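Local coordinates for protein tumor necrosis factor ligand superfamily member 13 (Mus musculus, PDB 1U5Z) that acts as a trimeric cytokine that binds the receptors TACI and BCMA and plays a role in regulating tumor cell growth, at residues G42-V47 with G112-V117; L55-L60 with Q70-E75; H5-L10 with P30-G35. All coordinates share one frame; numbering follows the deposited sequence.

Contact 1. Residues G42-V47 with G112-V117; sequences GDIVRV and GDIITV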
ATOM      1  N   GLY A  42       4.470 -23.489   3.916  1.00 37.99           N
ATOM      2  CA  GLY A  42       4.030 -23.309   5.292  1.00 37.90           C
ATOM      3  C   GLY A  42       4.108 -21.857   5.722  1.00 37.22           C
ATOM      4  O   GLY A  42       3.501 -21.003   5.084  1.00 35.51           O
ATOM      5  N   ASP A  43       4.862 -21.567   6.784  1.00 37.05           N
ATOM      6  CA  ASP A  43       4.966 -20.185   7.286  1.00 38.23           C
ATOM      7  C   ASP A  43       5.968 -19.273   6.545  1.00 36.13           C
ATOM      8  O   ASP A  43       6.078 -18.086   6.867  1.00 34.35           O
ATOM      9  CB  ASP A  43       5.193 -20.132   8.817  1.00 39.74           C
ATOM     10  CG  ASP A  43       6.353 -20.995   9.292  1.00 43.61           C
ATOM     11  OD1 ASP A  43       7.217 -21.365   8.473  1.00 47.67           O
ATOM     12  OD2 ASP A  43       6.476 -21.355  10.488  1.00 47.78           O
ATOM     13  N   ILE A  44       6.663 -19.820   5.548  1.00 33.83           N
ATOM     14  CA  ILE A  44       7.623 -19.062   4.745  1.00 32.80           C
ATOM     15  C   ILE A  44       7.254 -19.106   3.266  1.00 31.72           C
ATOM     16  O   ILE A  44       6.346 -19.836   2.862  1.00 32.07           O
ATOM     17  CB  ILE A  44       9.040 -19.625   4.943  1.00 34.45           C
ATOM     18  CG1 ILE A  44       9.227 -20.911   4.125  1.00 35.34           C
ATOM     19  CG2 ILE A  44       9.295 -19.873   6.440  1.00 36.56           C
ATOM     20  CD1 ILE A  44      10.620 -21.488   4.162  1.00 37.68           C
ATOM     21  N   VAL A  45       7.967 -18.314   2.471  1.00 28.96           N
ATOM     22  CA  VAL A  45       7.894 -18.375   1.019  1.00 27.80           C
ATOM     23  C   VAL A  45       9.323 -18.426   0.497  1.00 26.63           C
ATOM     24  O   VAL A  45      10.079 -17.490   0.703  1.00 27.34           O
ATOM     25  CB  VAL A  45       7.164 -17.148   0.421  1.00 30.46           C
ATOM     26  CG1 VAL A  45       6.964 -17.307  -1.086  1.00 28.27           C
ATOM     27  CG2 VAL A  45       5.813 -16.934   1.096  1.00 32.88           C
ATOM     28  N   ARG A  46       9.702 -19.531  -0.144  1.00 25.42           N
ATOM     29  CA  ARG A  46      11.000 -19.633  -0.803  1.00 24.12           C
ATOM     30  C   ARG A  46      11.025 -18.864  -2.121  1.00 23.59           C
ATOM     31  O   ARG A  46      10.032 -18.793  -2.831  1.00 22.52           O
ATOM     32  CB  ARG A  46      11.367 -21.091  -1.047  1.00 28.77           C
ATOM     33  CG  ARG A  46      11.658 -21.857   0.245  1.00 32.94           C
ATOM     34  CD  ARG A  46      12.676 -22.951   0.105  1.00 36.62           C
ATOM     35  NE  ARG A  46      13.246 -23.358   1.398  1.00 41.58           N
ATOM     36  CZ  ARG A  46      14.550 -23.361   1.707  1.00 44.55           C
ATOM     37  NH1 ARG A  46      15.476 -22.980   0.826  1.00 45.83           N
ATOM     38  NH2 ARG A  46      14.935 -23.757   2.915  1.00 45.46           N
ATOM     39  N   VAL A  47      12.176 -18.273  -2.419  1.00 23.26           N
ATOM     40  CA  VAL A  47      12.425 -17.580  -3.669  1.00 24.86           C
ATOM     41  C   VAL A  47      13.319 -18.476  -4.531  1.00 25.03           C
ATOM     42  O   VAL A  47      14.385 -18.900  -4.090  1.00 22.94           O
ATOM     43  CB  VAL A  47      13.130 -16.233  -3.421  1.00 27.65           C
ATOM     44  CG1 VAL A  47      13.300 -15.453  -4.731  1.00 29.22           C
ATOM     45  CG2 VAL A  47      12.357 -15.395  -2.404  1.00 28.01           C
ATOM     46  N   GLY A 112      17.180 -18.922  -3.450  1.00 27.08           N
ATOM     47  CA  GLY A 112      17.624 -19.387  -2.144  1.00 28.11           C
ATOM     48  C   GLY A 112      17.091 -18.557  -0.978  1.00 28.79           C
ATOM     49  O   GLY A 112      17.108 -19.022   0.159  1.00 31.24           O
ATOM     50  N   ASP A 113      16.641 -17.332  -1.234  1.00 27.75           N
ATOM     51  CA  ASP A 113      16.130 -16.484  -0.155  1.00 29.35           C
ATOM     52  C   ASP A 113      14.856 -17.074   0.445  1.00 29.79           C
ATOM     53  O   ASP A 113      14.040 -17.655  -0.256  1.00 29.59           O
ATOM     54  CB  ASP A 113      15.805 -15.067  -0.646  1.00 28.33           C
ATOM     55  CG  ASP A 113      17.033 -14.191  -0.817  1.00 27.34           C
ATOM     56  OD1 ASP A 113      18.148 -14.553  -0.374  1.00 22.40           O
ATOM     57  OD2 ASP A 113      16.947 -13.082  -1.380  1.00 27.82           O
ATOM     58  N   ILE A 114      14.693 -16.894   1.747  1.00 30.84           N
ATOM     59  CA  ILE A 114      13.453 -17.226   2.435  1.00 30.82           C
ATOM     60  C   ILE A 114      12.812 -15.928   2.891  1.00 30.77           C
ATOM     61  O   ILE A 114      13.482 -15.061   3.442  1.00 31.00           O
ATOM     62  CB  ILE A 114      13.704 -18.179   3.639  1.00 30.52           C
ATOM     63  CG1 ILE A 114      12.449 -18.278   4.507  1.00 29.67           C
ATOM     64  CG2 ILE A 114      14.892 -17.719   4.471  1.00 34.30           C
ATOM     65  CD1 ILE A 114      12.588 -19.140   5.731  1.00 29.82           C
ATOM     66  N   ILE A 115      11.509 -15.808   2.653  1.00 30.79           N
ATOM     67  CA  ILE A 115      10.736 -14.633   3.027  1.00 29.42           C
ATOM     68  C   ILE A 115       9.824 -15.000   4.190  1.00 31.68           C
ATOM     69  O   ILE A 115       9.132 -16.017   4.141  1.00 30.41           O
ATOM     70  CB  ILE A 115       9.888 -14.141   1.843  1.00 28.50           C
ATOM     71  CG1 ILE A 115      10.767 -13.929   0.600  1.00 29.42           C
ATOM     72  CG2 ILE A 115       9.151 -12.835   2.227  1.00 23.91           C
ATOM     73  CD1 ILE A 115      11.642 -12.661   0.633  1.00 28.12           C
ATOM     74  N   THR A 116       9.825 -14.177   5.235  1.00 34.04           N
ATOM     75  CA  THR A 116       8.957 -14.404   6.391  1.00 37.29           C
ATOM     76  C   THR A 116       8.124 -13.187   6.733  1.00 37.38           C
ATOM     77  O   THR A 116       8.502 -12.052   6.444  1.00 36.97           O
ATOM     78  CB  THR A 116       9.758 -14.837   7.642  1.00 38.73           C
ATOM     79  OG1 THR A 116      11.010 -14.135   7.711  1.00 42.28           O
ATOM     80  CG2 THR A 116      10.144 -16.309   7.552  1.00 38.85           C
ATOM     81  N   VAL A 117       6.979 -13.455   7.348  1.00 36.75           N
ATOM     82  CA  VAL A 117       6.123 -12.425   7.910  1.00 36.83           C
ATOM     83  C   VAL A 117       5.916 -12.815   9.371  1.00 34.35           C
ATOM     84  O   VAL A 117       5.133 -13.709   9.671  1.00 34.54           O
ATOM     85  CB  VAL A 117       4.777 -12.340   7.150  1.00 35.68           C
ATOM     86  CG1 VAL A 117       3.894 -11.241   7.729  1.00 36.45           C
ATOM     87  CG2 VAL A 117       5.016 -12.084   5.684  1.00 36.50           C
TER
HETATM   88  O   HOH W   1       4.605 -15.913   7.770  1.00 40.73           O
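Ile44 and Ile114 meet through their CD1 methyls, 3.4 Å apart, where two antiparallel strands of the TNF homology domain run side by side. The domain is a jelly-roll beta sandwich, and these strands belong to the same wall of it. The two isoleucine side chains cross at about a right angle. Ile44 carries CG1 between its backbone N and carbonyl carbon (chi1 78°), while Ile114 extends CG1 anti to its backbone N. The CD1 of Ile114 therefore ends over the branch of Ile44, near both CD1 and CG2. On the flank of this pair, Ile44 CG2 lies 3.8 Å from Thr116 CG2.

Val45 and Ile115 point to the other face of the sheet. There Val45 also packs on Leu135 and Phe137 of strand 134-139, so this is the interior side of the sandwich. Val47 CG2 reaches the same Ile115 side chain and lies 3.7 Å from its CG1.

Between the two faces runs the backbone ladder. Val45 and Ile115 form a hydrogen-bonded pair, with Val45 N giving to Ile115 O at 3.1 Å and Ile115 N to Val45 O at 2.9 Å. Val47 N then binds Asp113 O at 2.9 Å, and Gly112 N binds Val47 O where the strands part. The carboxylate of Asp113 turns out of the ladder, and its OD2 takes the backbone N-H of His110. At the far end a water lies 2.8 Å from Asp43 O and 3.0 Å from Val117 O, placed to donate to either.

Contact 2. Residues L55-L60 with Q70-E75; sequences LYSQVL and QVVSRE
Leu55 and Val72 face each other across the interior of the jelly-roll sandwich. Their strands run antiparallel, with axes 8.5 Å apart at closest and an angle of 155° between them. This is packing between two layers, and the side chains make the contact.

Leu55 CD2 touches Val72 CG1 at 3.9 Å as the two side chains slide past each other in opposite directions. The other branch of Val72, CG2, lies 3.9 Å from Ser57 CB. At the other end Val59 CG2 rests against the aliphatic part of Gln70, 3.8 Å from its CB. Val59 CG2 is anti to its own carbonyl carbon, which turns it to that side.

The polar part rests on Gln70. Its chain is extended beyond CG (chi2 164°) and carries the amide across to the opposite strand. There Gln70 NE2 is placed to donate to Ser57 O at 3.0 Å, but the amide's position is doubtful: OE1 is modelled too close to Ser57 OG, and NE2 too is crowded by an atom elsewhere.

Each strand is hydrogen-bonded into its own layer. Strand 51-61 lies between strands 99-109 and 134-139. Its Tyr56 and Gln58 start out away from this contact. Gln58 NE2 hydrogen-bonds Gly132 O and Tyr56 OH hydrogen-bonds His9 ND1, and both side chains also bond to the second subunit. Strand 68-75 lies between strands 80-88 and 114-119.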
ATOM      1  N   LEU A  55       6.458  -6.450  -3.080  1.00 31.81           N
ATOM      2  CA  LEU A  55       6.039  -7.327  -2.015  1.00 32.62           C
ATOM      3  C   LEU A  55       5.128  -6.530  -1.088  1.00 34.52           C
ATOM      4  O   LEU A  55       5.479  -5.444  -0.642  1.00 36.02           O
ATOM      5  CB  LEU A  55       7.287  -7.843  -1.309  1.00 36.45           C
ATOM      6  CG  LEU A  55       7.218  -8.704  -0.065  1.00 37.14           C
ATOM      7  CD1 LEU A  55       6.286  -9.839  -0.295  1.00 40.55           C
ATOM      8  CD2 LEU A  55       8.634  -9.191   0.287  1.00 36.68           C
ATOM      9  N   TYR A  56       3.931  -7.049  -0.837  1.00 33.73           N
ATOM     10  CA  TYR A  56       2.961  -6.357  -0.005  1.00 29.59           C
ATOM     11  C   TYR A  56       2.421  -7.297   1.054  1.00 29.50           C
ATOM     12  O   TYR A  56       2.305  -8.476   0.835  1.00 32.29           O
ATOM     13  CB  TYR A  56       1.828  -5.780  -0.852  1.00 29.27           C
ATOM     14  CG  TYR A  56       1.048  -6.777  -1.667  1.00 28.61           C
ATOM     15  CD1 TYR A  56      -0.068  -7.416  -1.137  1.00 27.12           C
ATOM     16  CD2 TYR A  56       1.415  -7.071  -2.985  1.00 29.37           C
ATOM     17  CE1 TYR A  56      -0.800  -8.327  -1.888  1.00 27.81           C
ATOM     18  CE2 TYR A  56       0.686  -7.982  -3.749  1.00 29.34           C
ATOM     19  CZ  TYR A  56      -0.417  -8.604  -3.195  1.00 29.94           C
ATOM     20  OH  TYR A  56      -1.141  -9.496  -3.941  1.00 33.71           O
ATOM     21  N   SER A  57       2.094  -6.748   2.210  1.00 30.14           N
ATOM     22  CA  SER A  57       1.675  -7.533   3.357  1.00 29.56           C
ATOM     23  C   SER A  57       0.646  -6.773   4.159  1.00 28.83           C
ATOM     24  O   SER A  57       0.915  -5.658   4.593  1.00 32.70           O
ATOM     25  CB  SER A  57       2.878  -7.793   4.260  1.00 30.08           C
ATOM     26  OG  SER A  57       2.446  -8.197   5.533  1.00 27.91           O
ATOM     27  N   GLN A  58      -0.529  -7.359   4.351  1.00 27.37           N
ATOM     28  CA  GLN A  58      -1.464  -6.861   5.349  1.00 28.19           C
ATOM     29  C   GLN A  58      -1.649  -7.888   6.436  1.00 29.34           C
ATOM     30  O   GLN A  58      -1.653  -9.092   6.181  1.00 34.94           O
ATOM     31  CB  GLN A  58      -2.826  -6.548   4.737  1.00 29.99           C
ATOM     32  CG  GLN A  58      -3.785  -5.913   5.726  1.00 27.93           C
ATOM     33  CD  GLN A  58      -4.982  -5.287   5.056  1.00 27.83           C
ATOM     34  OE1 GLN A  58      -4.838  -4.304   4.339  1.00 22.92           O
ATOM     35  NE2 GLN A  58      -6.169  -5.834   5.309  1.00 25.39           N
ATOM     36  N   VAL A  59      -1.784  -7.402   7.660  1.00 30.26           N
ATOM     37  CA  VAL A  59      -2.157  -8.239   8.789  1.00 27.41           C
ATOM     38  C   VAL A  59      -3.291  -7.530   9.520  1.00 25.96           C
ATOM     39  O   VAL A  59      -3.170  -6.357   9.852  1.00 22.25           O
ATOM     40  CB  VAL A  59      -0.957  -8.482   9.725  1.00 25.55           C
ATOM     41  CG1 VAL A  59      -1.397  -9.179  10.993  1.00 26.61           C
ATOM     42  CG2 VAL A  59       0.126  -9.306   9.012  1.00 24.30           C
ATOM     43  N   LEU A  60      -4.399  -8.237   9.736  1.00 26.28           N
ATOM     44  CA  LEU A  60      -5.506  -7.719  10.551  1.00 26.38           C
ATOM     45  C   LEU A  60      -5.364  -8.232  11.987  1.00 24.41           C
ATOM     46  O   LEU A  60      -5.506  -9.424  12.242  1.00 25.17           O
ATOM     47  CB  LEU A  60      -6.856  -8.128   9.958  1.00 24.33           C
ATOM     48  CG  LEU A  60      -8.119  -7.688  10.709  1.00 24.80           C
ATOM     49  CD1 LEU A  60      -8.202  -6.189  10.903  1.00 24.70           C
ATOM     50  CD2 LEU A  60      -9.339  -8.168   9.974  1.00 24.26           C
ATOM     51  N   GLN A  70       3.636  -6.120  11.910  1.00 32.03           N
ATOM     52  CA  GLN A  70       4.227  -7.195  11.115  1.00 34.01           C
ATOM     53  C   GLN A  70       5.651  -6.834  10.692  1.00 34.49           C
ATOM     54  O   GLN A  70       5.960  -5.663  10.485  1.00 35.06           O
ATOM     55  CB  GLN A  70       3.364  -7.475   9.874  1.00 34.55           C
ATOM     56  CG  GLN A  70       2.507  -6.277   9.400  1.00 36.07           C
ATOM     57  CD  GLN A  70       1.980  -6.456   8.002  1.00 42.68           C
ATOM     58  OE1 GLN A  70       2.292  -7.448   7.349  1.00 52.45           O
ATOM     59  NE2 GLN A  70       1.190  -5.510   7.531  1.00 42.11           N
ATOM     60  N   VAL A  71       6.497  -7.854  10.536  1.00 33.36           N
ATOM     61  CA  VAL A  71       7.904  -7.682  10.159  1.00 31.68           C
ATOM     62  C   VAL A  71       8.227  -8.602   8.980  1.00 29.77           C
ATOM     63  O   VAL A  71       8.298  -9.814   9.134  1.00 32.81           O
ATOM     64  CB  VAL A  71       8.850  -8.002  11.339  1.00 30.75           C
ATOM     65  CG1 VAL A  71      10.317  -7.888  10.916  1.00 29.77           C
ATOM     66  CG2 VAL A  71       8.561  -7.085  12.527  1.00 30.73           C
ATOM     67  N   VAL A  72       8.416  -8.016   7.804  1.00 30.02           N
ATOM     68  CA  VAL A  72       8.720  -8.773   6.595  1.00 26.73           C
ATOM     69  C   VAL A  72      10.218  -8.753   6.334  1.00 26.49           C
ATOM     70  O   VAL A  72      10.796  -7.691   6.126  1.00 26.52           O
ATOM     71  CB  VAL A  72       7.990  -8.204   5.389  1.00 26.98           C
ATOM     72  CG1 VAL A  72       8.244  -9.064   4.164  1.00 28.19           C
ATOM     73  CG2 VAL A  72       6.491  -8.112   5.676  1.00 28.08           C
ATOM     74  N   SER A  73      10.832  -9.935   6.332  1.00 24.36           N
ATOM     75  CA  SER A  73      12.275 -10.068   6.194  1.00 25.45           C
ATOM     76  C   SER A  73      12.670 -11.113   5.167  1.00 25.27           C
ATOM     77  O   SER A  73      11.848 -11.888   4.707  1.00 22.50           O
ATOM     78  CB  SER A  73      12.892 -10.404   7.563  1.00 27.18           C
ATOM     79  OG  SER A  73      11.881 -10.556   8.550  1.00 30.01           O
ATOM     80  N   ARG A  74      13.938 -11.090   4.778  1.00 30.32           N
ATOM     81  CA  ARG A  74      14.520 -12.132   3.948  1.00 32.74           C
ATOM     82  C   ARG A  74      15.784 -12.664   4.622  1.00 34.69           C
ATOM     83  O   ARG A  74      16.491 -11.926   5.308  1.00 33.81           O
ATOM     84  CB  ARG A  74      14.851 -11.596   2.545  1.00 35.56           C
ATOM     85  CG  ARG A  74      16.338 -11.258   2.305  1.00 38.77           C
ATOM     86  CD  ARG A  74      16.679 -10.956   0.864  1.00 42.40           C
ATOM     87  NE  ARG A  74      16.806  -9.525   0.617  1.00 44.63           N
ATOM     88  CZ  ARG A  74      17.953  -8.856   0.545  1.00 45.82           C
ATOM     89  NH1 ARG A  74      19.123  -9.470   0.699  1.00 48.09           N
ATOM     90  NH2 ARG A  74      17.927  -7.549   0.314  1.00 47.97           N
ATOM     91  N   GLU A  75      16.069 -13.942   4.408  1.00 36.06           N
ATOM     92  CA  GLU A  75      17.319 -14.531   4.841  1.00 36.47           C
ATOM     93  C   GLU A  75      17.964 -15.250   3.659  1.00 38.67           C
ATOM     94  O   GLU A  75      17.377 -16.167   3.096  1.00 39.26           O
ATOM     95  CB  GLU A  75      17.084 -15.487   6.011  1.00 36.50           C
ATOM     96  CG  GLU A  75      18.367 -15.945   6.687  1.00 35.07           C
ATOM     97  CD  GLU A  75      18.142 -16.586   8.045  1.00 36.89           C
ATOM     98  OE1 GLU A  75      19.125 -17.118   8.627  1.00 39.45           O
ATOM     99  OE2 GLU A  75      16.997 -16.557   8.539  1.00 35.62           O
TER

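Contact 3. Residues H5-L10 with P30-G35; sequences HSVLHL and PVLRRG
His9 and Leu32 pair through the backbone, His9 N donating to Leu32 O at 3.0 Å. Val7 and Arg34 form a second hydrogen-bonded pair, with Val7 N giving to Arg34 O and Arg34 N to Val7 O. The last rung goes from Val31 N to His9 O at 3.1 Å. Val31 and Leu32 thus both face His9. This is a classic beta bulge, and it shifts the register by one before Leu10 meets Pro30. Both segments belong to a beta hairpin of the TNF jelly roll, strands 7-16 and 24-34; strand 7-16 also pairs with strand 134-139.

Apolar contacts lie on both faces. Val7 CG2 meets Leu32 CD2 at 3.8 Å, and both side chains also pack on Ile52 of the second subunit. On the other face Leu8 CD1 lies 3.8 Å from Arg33 CG and also reaches Pro30 CB. Val31 CG2 sits in the plane of the His9 ring, at its edge, 3.5 Å from His9 CD2. His9 ND1 is hydrogen-bonded to Tyr56 OH.

Charge enters with Arg34. Its chain bends at chi3 (49°), which brings NE and NH2 back to one acceptor, His5 O. Arg34 NE lies 2.8 Å and Arg34 NH2 2.7 Å from His5 O; both bonds are weak and bent. The His5 side chain leads away, its ND1 hydrogen-bonded to Lys139 O; it lies about 3 Å from a bound nickel ion and meets His5 of both other subunits.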
ATOM      1  N   HIS A   5       3.476 -10.702 -16.379  1.00 46.14           N
ATOM      2  CA  HIS A   5       3.985 -10.674 -14.994  1.00 44.14           C
ATOM      3  C   HIS A   5       3.691 -11.909 -14.125  1.00 42.21           C
ATOM      4  O   HIS A   5       2.563 -12.384 -14.067  1.00 41.75           O
ATOM      5  CB  HIS A   5       3.440  -9.445 -14.256  1.00 44.43           C
ATOM      6  CG  HIS A   5       4.135  -8.172 -14.615  1.00 44.72           C
ATOM      7  ND1 HIS A   5       5.236  -7.714 -13.925  1.00 45.30           N
ATOM      8  CD2 HIS A   5       3.893  -7.262 -15.586  1.00 46.89           C
ATOM      9  CE1 HIS A   5       5.649  -6.582 -14.462  1.00 45.05           C
ATOM     10  NE2 HIS A   5       4.848  -6.281 -15.466  1.00 48.39           N
ATOM     11  N   SER A   6       4.709 -12.395 -13.422  1.00 37.30           N
ATOM     12  CA  SER A   6       4.536 -13.503 -12.489  1.00 33.68           C
ATOM     13  C   SER A   6       4.017 -12.946 -11.157  1.00 31.24           C
ATOM     14  O   SER A   6       4.559 -11.972 -10.638  1.00 28.98           O
ATOM     15  CB  SER A   6       5.854 -14.280 -12.332  1.00 33.52           C
ATOM     16  OG  SER A   6       6.093 -14.653 -10.987  1.00 37.46           O
ATOM     17  N   VAL A   7       2.937 -13.524 -10.634  1.00 27.91           N
ATOM     18  CA  VAL A   7       2.331 -13.024  -9.399  1.00 31.27           C
ATOM     19  C   VAL A   7       1.975 -14.142  -8.420  1.00 29.27           C
ATOM     20  O   VAL A   7       1.707 -15.261  -8.813  1.00 29.91           O
ATOM     21  CB  VAL A   7       1.056 -12.151  -9.686  1.00 30.23           C
ATOM     22  CG1 VAL A   7       1.348 -11.092 -10.743  1.00 29.35           C
ATOM     23  CG2 VAL A   7      -0.105 -12.997 -10.130  1.00 29.81           C
ATOM     24  N   LEU A   8       1.960 -13.815  -7.139  1.00 29.48           N
ATOM     25  CA  LEU A   8       1.552 -14.757  -6.109  1.00 29.96           C
ATOM     26  C   LEU A   8       0.821 -14.007  -4.999  1.00 27.79           C
ATOM     27  O   LEU A   8       1.345 -13.063  -4.455  1.00 32.18           O
ATOM     28  CB  LEU A   8       2.775 -15.482  -5.538  1.00 30.11           C
ATOM     29  CG  LEU A   8       2.550 -16.634  -4.554  1.00 30.10           C
ATOM     30  CD1 LEU A   8       1.838 -17.795  -5.224  1.00 29.63           C
ATOM     31  CD2 LEU A   8       3.885 -17.096  -3.974  1.00 28.59           C
ATOM     32  N   HIS A   9      -0.398 -14.429  -4.688  1.00 27.62           N
ATOM     33  CA  HIS A   9      -1.191 -13.855  -3.612  1.00 25.85           C
ATOM     34  C   HIS A   9      -1.505 -14.990  -2.665  1.00 24.73           C
ATOM     35  O   HIS A   9      -2.047 -16.009  -3.073  1.00 22.69           O
ATOM     36  CB  HIS A   9      -2.477 -13.243  -4.174  1.00 27.31           C
ATOM     37  CG  HIS A   9      -3.300 -12.491  -3.169  1.00 29.00           C
ATOM     38  ND1 HIS A   9      -2.947 -11.245  -2.698  1.00 25.95           N
ATOM     39  CD2 HIS A   9      -4.490 -12.787  -2.590  1.00 25.81           C
ATOM     40  CE1 HIS A   9      -3.870 -10.819  -1.852  1.00 24.74           C
ATOM     41  NE2 HIS A   9      -4.829 -11.725  -1.787  1.00 22.79           N
ATOM     42  N   LEU A  10      -1.150 -14.793  -1.401  1.00 27.62           N
ATOM     43  CA  LEU A  10      -1.240 -15.807  -0.366  1.00 27.63           C
ATOM     44  C   LEU A  10      -2.226 -15.390   0.719  1.00 28.38           C
ATOM     45  O   LEU A  10      -2.341 -14.206   1.060  1.00 26.44           O
ATOM     46  CB  LEU A  10       0.136 -15.997   0.268  1.00 29.61           C
ATOM     47  CG  LEU A  10       1.280 -16.422  -0.662  1.00 28.88           C
ATOM     48  CD1 LEU A  10       2.618 -16.193   0.007  1.00 28.39           C
ATOM     49  CD2 LEU A  10       1.125 -17.887  -1.068  1.00 25.39           C
ATOM     50  N   PRO A  30      -1.781 -20.407  -1.557  1.00 29.11           N
ATOM     51  CA  PRO A  30      -1.984 -19.594  -2.766  1.00 27.38           C
ATOM     52  C   PRO A  30      -3.459 -19.550  -3.183  1.00 25.91           C
ATOM     53  O   PRO A  30      -4.113 -20.597  -3.148  1.00 26.22           O
ATOM     54  CB  PRO A  30      -1.137 -20.307  -3.834  1.00 26.57           C
ATOM     55  CG  PRO A  30      -0.594 -21.568  -3.188  1.00 26.83           C
ATOM     56  CD  PRO A  30      -1.233 -21.739  -1.869  1.00 25.83           C
ATOM     57  N   VAL A  31      -3.969 -18.365  -3.522  1.00 23.71           N
ATOM     58  CA  VAL A  31      -5.265 -18.221  -4.199  1.00 25.66           C
ATOM     59  C   VAL A  31      -5.110 -17.677  -5.626  1.00 23.18           C
ATOM     60  O   VAL A  31      -5.970 -17.892  -6.470  1.00 24.73           O
ATOM     61  CB  VAL A  31      -6.270 -17.356  -3.396  1.00 26.69           C
ATOM     62  CG1 VAL A  31      -6.628 -18.036  -2.086  1.00 29.04           C
ATOM     63  CG2 VAL A  31      -5.743 -15.973  -3.147  1.00 26.40           C
ATOM     64  N   LEU A  32      -4.008 -16.982  -5.882  1.00 27.09           N
ATOM     65  CA  LEU A  32      -3.624 -16.563  -7.227  1.00 26.12           C
ATOM     66  C   LEU A  32      -2.146 -16.853  -7.463  1.00 27.50           C
ATOM     67  O   LEU A  32      -1.297 -16.482  -6.651  1.00 26.74           O
ATOM     68  CB  LEU A  32      -3.882 -15.066  -7.415  1.00 24.74           C
ATOM     69  CG  LEU A  32      -3.465 -14.489  -8.772  1.00 25.25           C
ATOM     70  CD1 LEU A  32      -4.245 -15.164  -9.927  1.00 23.90           C
ATOM     71  CD2 LEU A  32      -3.656 -12.985  -8.780  1.00 25.35           C
ATOM     72  N   ARG A  33      -1.846 -17.492  -8.588  1.00 29.64           N
ATOM     73  CA  ARG A  33      -0.472 -17.840  -8.930  1.00 32.92           C
ATOM     74  C   ARG A  33      -0.293 -17.875 -10.441  1.00 30.79           C
ATOM     75  O   ARG A  33      -0.995 -18.597 -11.132  1.00 27.23           O
ATOM     76  CB  ARG A  33      -0.110 -19.192  -8.324  1.00 34.40           C
ATOM     77  CG  ARG A  33       1.334 -19.645  -8.550  1.00 39.54           C
ATOM     78  CD  ARG A  33       1.576 -21.082  -8.068  1.00 42.31           C
ATOM     79  NE  ARG A  33       2.776 -21.710  -8.630  1.00 44.42           N
ATOM     80  CZ  ARG A  33       2.874 -22.243  -9.853  1.00 44.95           C
ATOM     81  NH1 ARG A  33       1.854 -22.223 -10.709  1.00 46.40           N
ATOM     82  NH2 ARG A  33       4.015 -22.795 -10.229  1.00 44.37           N
ATOM     83  N   ARG A  34       0.632 -17.066 -10.946  1.00 29.66           N
ATOM     84  CA  ARG A  34       1.015 -17.109 -12.352  1.00 32.17           C
ATOM     85  C   ARG A  34       2.533 -17.021 -12.449  1.00 30.61           C
ATOM     86  O   ARG A  34       3.145 -16.228 -11.759  1.00 26.42           O
ATOM     87  CB  ARG A  34       0.352 -15.976 -13.133  1.00 33.78           C
ATOM     88  CG  ARG A  34       0.471 -16.152 -14.644  1.00 39.83           C
ATOM     89  CD  ARG A  34      -0.128 -15.030 -15.474  1.00 43.61           C
ATOM     90  NE  ARG A  34       0.302 -13.700 -15.036  1.00 45.53           N
ATOM     91  CZ  ARG A  34      -0.074 -12.566 -15.611  1.00 46.02           C
ATOM     92  NH1 ARG A  34      -0.888 -12.597 -16.660  1.00 45.95           N
ATOM     93  NH2 ARG A  34       0.352 -11.394 -15.145  1.00 45.28           N
ATOM     94  N   GLY A  35       3.140 -17.838 -13.310  1.00 34.19           N
ATOM     95  CA  GLY A  35       4.585 -18.013 -13.288  1.00 34.94           C
ATOM     96  C   GLY A  35       4.923 -18.842 -12.062  1.00 37.00           C
ATOM     97  O   GLY A  35       4.015 -19.353 -11.403  1.00 34.65           O
TER

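All three contacts lie in the one beta sandwich of the TNF homology domain. Along the chain, contact 3 closes first. Contact 1 opens next, and contact 2 is nested inside the loop it closes. The centres of contacts 1 and 2 are about 11 Å apart, and strands 114-119 and 68-75 are sheet neighbours. The centre of contact 3 is about 15 Å from that of contact 1 and 16 Å from that of contact 2. Its Leu10 CD1 packs on Val45 CG2 of contact 1 at 3.5 Å. Contact 3 packs on the second subunit and, through His5, meets the third; in contact 2 the other face of strand 51-61 meets the second. Contact 1 touches no other chain.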